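Local structure of alkaline phosphatase D (Bacillus subtilis, 2YEQ) at residues N269-R279 against S321-I332. The protein hydrolyses phosphate esters as a secreted phosphodiesterase and alkaline phosphatase whose active site holds iron and calcium. Residues are numbered along the deposited sequence; the frame is centred on the assembly and turned at random.
Sequences NLASFNVLDTR and STAHWNVLAQQI
V327 O is gripped twice by one residue: N274 N reaches it at 2.8 Å, and N274 ND2 arrives from the opposite face of the carbonyl plane at 3.2 Å from V327 O. With chi1 -58°, N274 CG stands beside its own backbone N, which brings both donors to one acceptor. The same ND2 donates a hydrogen bond to a water that also meets S272 OG, itself bonded to H264 NE2, and donates to N326 OD1; OD1 of N274 is taken by N317 of helix 308-320. These polar groups lie on one face of the parallel pair 271-275 and 325-329, whose axes differ by 19°, within a mixed sheet of the calcineurin-like phosphatase domain. On the other face F273 CD1 lies 3.6 Å from V327 CB, the two side chains running alongside. Past the strand ends the Q331 amide takes over: NE2 donates almost straight (177°) to L276 O at 2.9 Å, while OE1 receives T278 OG1 at 2.7 Å. A leucine in place of Q331 would probably cost T278 OG1 its acceptor and leave L276 O to T207 OG1. The single Q331 amide thus carries the link beyond the last backbone bond, L276 N to A329 O, toward the metal site that R279, following T278, approaches through its salt bridge to calcium ligand D209.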
# COMPACT_ATOMS: atom_id res chain seq x y z
N ASN A 269 -16.79 -16.38 -3.07
CA ASN A 269 -15.96 -17.41 -3.69
C ASN A 269 -15.22 -16.87 -4.87
O ASN A 269 -14.63 -17.62 -5.63
CB ASN A 269 -16.81 -18.61 -4.12
CG ASN A 269 -17.73 -18.28 -5.32
OD1 ASN A 269 -17.76 -17.15 -5.84
ND2 ASN A 269 -18.49 -19.28 -5.74
N LEU A 270 -15.25 -15.57 -5.06
CA LEU A 270 -14.60 -14.97 -6.20
C LEU A 270 -13.07 -14.84 -6.01
O LEU A 270 -12.30 -15.09 -6.95
CB LEU A 270 -15.22 -13.60 -6.49
CG LEU A 270 -14.73 -12.80 -7.69
CD1 LEU A 270 -14.92 -13.55 -9.00
CD2 LEU A 270 -15.45 -11.41 -7.75
N ALA A 271 -12.64 -14.36 -4.85
CA ALA A 271 -11.20 -14.05 -4.68
C ALA A 271 -10.78 -14.24 -3.22
O ALA A 271 -11.50 -13.81 -2.31
CB ALA A 271 -10.89 -12.64 -5.15
N SER A 272 -9.64 -14.90 -3.04
CA SER A 272 -9.00 -15.09 -1.74
C SER A 272 -7.79 -14.15 -1.69
O SER A 272 -6.92 -14.21 -2.56
CB SER A 272 -8.58 -16.56 -1.60
OG SER A 272 -7.74 -16.77 -0.47
N PHE A 273 -7.76 -13.26 -0.70
CA PHE A 273 -6.75 -12.20 -0.62
C PHE A 273 -5.80 -12.49 0.54
O PHE A 273 -6.25 -12.63 1.67
CB PHE A 273 -7.42 -10.86 -0.37
CG PHE A 273 -8.13 -10.30 -1.56
CD1 PHE A 273 -7.45 -9.58 -2.51
CD2 PHE A 273 -9.49 -10.52 -1.74
CE1 PHE A 273 -8.09 -9.06 -3.62
CE2 PHE A 273 -10.16 -10.00 -2.86
CZ PHE A 273 -9.45 -9.28 -3.80
N ASN A 274 -4.53 -12.61 0.22
CA ASN A 274 -3.46 -12.78 1.20
C ASN A 274 -2.71 -11.48 1.25
O ASN A 274 -1.97 -11.15 0.32
CB ASN A 274 -2.54 -13.92 0.77
CG ASN A 274 -3.29 -15.23 0.59
OD1 ASN A 274 -3.62 -15.91 1.56
ND2 ASN A 274 -3.64 -15.54 -0.66
N VAL A 275 -2.91 -10.73 2.33
CA VAL A 275 -2.24 -9.46 2.54
C VAL A 275 -0.92 -9.74 3.31
O VAL A 275 -0.96 -10.18 4.45
CB VAL A 275 -3.15 -8.48 3.35
CG1 VAL A 275 -2.48 -7.17 3.53
CG2 VAL A 275 -4.52 -8.29 2.61
N LEU A 276 0.21 -9.52 2.64
CA LEU A 276 1.50 -9.92 3.16
C LEU A 276 2.21 -8.76 3.85
O LEU A 276 1.84 -7.54 3.69
CB LEU A 276 2.38 -10.43 2.02
CG LEU A 276 1.78 -11.52 1.11
CD1 LEU A 276 2.84 -12.01 0.09
CD2 LEU A 276 1.20 -12.67 1.91
N ASP A 277 3.25 -9.14 4.59
CA ASP A 277 4.18 -8.23 5.25
C ASP A 277 5.59 -8.70 4.95
O ASP A 277 6.08 -9.66 5.54
CB ASP A 277 3.86 -8.22 6.75
CG ASP A 277 4.75 -7.26 7.57
OD1 ASP A 277 5.70 -6.66 7.04
OD2 ASP A 277 4.43 -7.12 8.77
N THR A 278 6.23 -8.04 3.99
CA THR A 278 7.54 -8.43 3.52
C THR A 278 8.66 -7.58 4.14
O THR A 278 9.80 -7.66 3.67
CB THR A 278 7.63 -8.37 1.97
OG1 THR A 278 7.39 -7.03 1.51
CG2 THR A 278 6.59 -9.37 1.32
N ARG A 279 8.33 -6.76 5.14
CA ARG A 279 9.32 -5.97 5.88
C ARG A 279 9.64 -6.50 7.25
O ARG A 279 10.81 -6.51 7.64
CB ARG A 279 8.87 -4.52 6.07
CG ARG A 279 9.00 -3.67 4.86
CD ARG A 279 10.39 -3.41 4.43
NE ARG A 279 10.38 -2.87 3.07
CZ ARG A 279 11.43 -2.76 2.26
NH1 ARG A 279 12.67 -3.11 2.65
NH2 ARG A 279 11.24 -2.30 1.04
N SER A 321 -7.62 -22.86 -0.75
CA SER A 321 -8.55 -21.93 -1.40
C SER A 321 -9.31 -22.60 -2.55
O SER A 321 -8.71 -23.24 -3.40
CB SER A 321 -7.80 -20.74 -1.97
OG SER A 321 -8.62 -19.94 -2.81
N THR A 322 -10.62 -22.42 -2.57
CA THR A 322 -11.42 -22.84 -3.71
C THR A 322 -11.97 -21.63 -4.45
O THR A 322 -12.85 -21.78 -5.29
CB THR A 322 -12.59 -23.71 -3.27
OG1 THR A 322 -13.33 -23.01 -2.27
CG2 THR A 322 -12.09 -25.02 -2.69
N ALA A 323 -11.44 -20.44 -4.17
CA ALA A 323 -11.91 -19.23 -4.84
C ALA A 323 -11.48 -19.22 -6.28
O ALA A 323 -10.55 -19.91 -6.64
CB ALA A 323 -11.38 -17.97 -4.12
N HIS A 324 -12.17 -18.43 -7.11
CA HIS A 324 -11.78 -18.25 -8.52
C HIS A 324 -10.42 -17.60 -8.71
O HIS A 324 -9.79 -17.80 -9.75
CB HIS A 324 -12.82 -17.42 -9.28
CG HIS A 324 -14.11 -18.15 -9.49
ND1 HIS A 324 -14.23 -19.22 -10.34
CD2 HIS A 324 -15.33 -17.98 -8.93
CE1 HIS A 324 -15.47 -19.68 -10.30
NE2 HIS A 324 -16.16 -18.95 -9.44
N TRP A 325 -9.99 -16.79 -7.73
CA TRP A 325 -8.70 -16.11 -7.79
C TRP A 325 -7.98 -16.16 -6.44
O TRP A 325 -8.61 -16.16 -5.37
CB TRP A 325 -8.88 -14.66 -8.20
CG TRP A 325 -9.50 -14.49 -9.56
CD1 TRP A 325 -10.82 -14.30 -9.84
CD2 TRP A 325 -8.84 -14.52 -10.81
NE1 TRP A 325 -11.02 -14.19 -11.20
CE2 TRP A 325 -9.81 -14.33 -11.82
CE3 TRP A 325 -7.51 -14.70 -11.18
CZ2 TRP A 325 -9.49 -14.32 -13.16
CZ3 TRP A 325 -7.19 -14.67 -12.50
CH2 TRP A 325 -8.18 -14.48 -13.49
N ASN A 326 -6.65 -16.22 -6.49
CA ASN A 326 -5.79 -16.19 -5.29
C ASN A 326 -4.92 -14.98 -5.46
O ASN A 326 -4.26 -14.83 -6.49
CB ASN A 326 -4.96 -17.45 -5.21
CG ASN A 326 -5.76 -18.64 -4.83
OD1 ASN A 326 -6.33 -18.68 -3.75
ND2 ASN A 326 -5.82 -19.64 -5.72
N VAL A 327 -4.96 -14.07 -4.50
CA VAL A 327 -4.33 -12.76 -4.67
C VAL A 327 -3.27 -12.57 -3.57
O VAL A 327 -3.53 -12.92 -2.42
CB VAL A 327 -5.37 -11.63 -4.60
CG1 VAL A 327 -4.73 -10.23 -4.85
CG2 VAL A 327 -6.51 -11.90 -5.63
N LEU A 328 -2.10 -12.10 -3.97
CA LEU A 328 -1.05 -11.66 -3.06
C LEU A 328 -0.99 -10.13 -3.08
O LEU A 328 -0.52 -9.54 -4.02
CB LEU A 328 0.32 -12.23 -3.46
CG LEU A 328 0.52 -13.74 -3.56
CD1 LEU A 328 2.05 -14.07 -3.60
CD2 LEU A 328 -0.21 -14.44 -2.46
N ALA A 329 -1.53 -9.51 -2.06
CA ALA A 329 -1.49 -8.05 -1.94
C ALA A 329 -0.24 -7.75 -1.13
O ALA A 329 -0.23 -7.99 0.07
CB ALA A 329 -2.71 -7.56 -1.21
N GLN A 330 0.77 -7.20 -1.78
CA GLN A 330 2.08 -7.07 -1.14
C GLN A 330 2.85 -5.89 -1.68
O GLN A 330 2.29 -5.07 -2.41
CB GLN A 330 2.84 -8.41 -1.23
CG GLN A 330 3.12 -8.90 -2.64
CD GLN A 330 4.42 -8.37 -3.17
OE1 GLN A 330 5.47 -8.46 -2.52
NE2 GLN A 330 4.35 -7.75 -4.34
N GLN A 331 4.14 -5.78 -1.30
CA GLN A 331 4.85 -4.52 -1.39
C GLN A 331 5.73 -4.31 -2.57
O GLN A 331 5.81 -3.18 -3.10
CB GLN A 331 5.74 -4.36 -0.13
CG GLN A 331 4.99 -4.22 1.18
CD GLN A 331 4.33 -5.49 1.69
OE1 GLN A 331 4.74 -6.62 1.37
NE2 GLN A 331 3.30 -5.31 2.53
N ILE A 332 6.46 -5.35 -2.97
CA ILE A 332 7.64 -5.19 -3.79
C ILE A 332 7.62 -6.04 -5.08
O ILE A 332 6.89 -7.01 -5.21
CB ILE A 332 8.93 -5.50 -2.96
CG1 ILE A 332 8.76 -6.81 -2.20
CG2 ILE A 332 9.28 -4.33 -1.98
CD1 ILE A 332 10.09 -7.44 -1.72
O HOH W 1 -5.48 -17.81 -1.21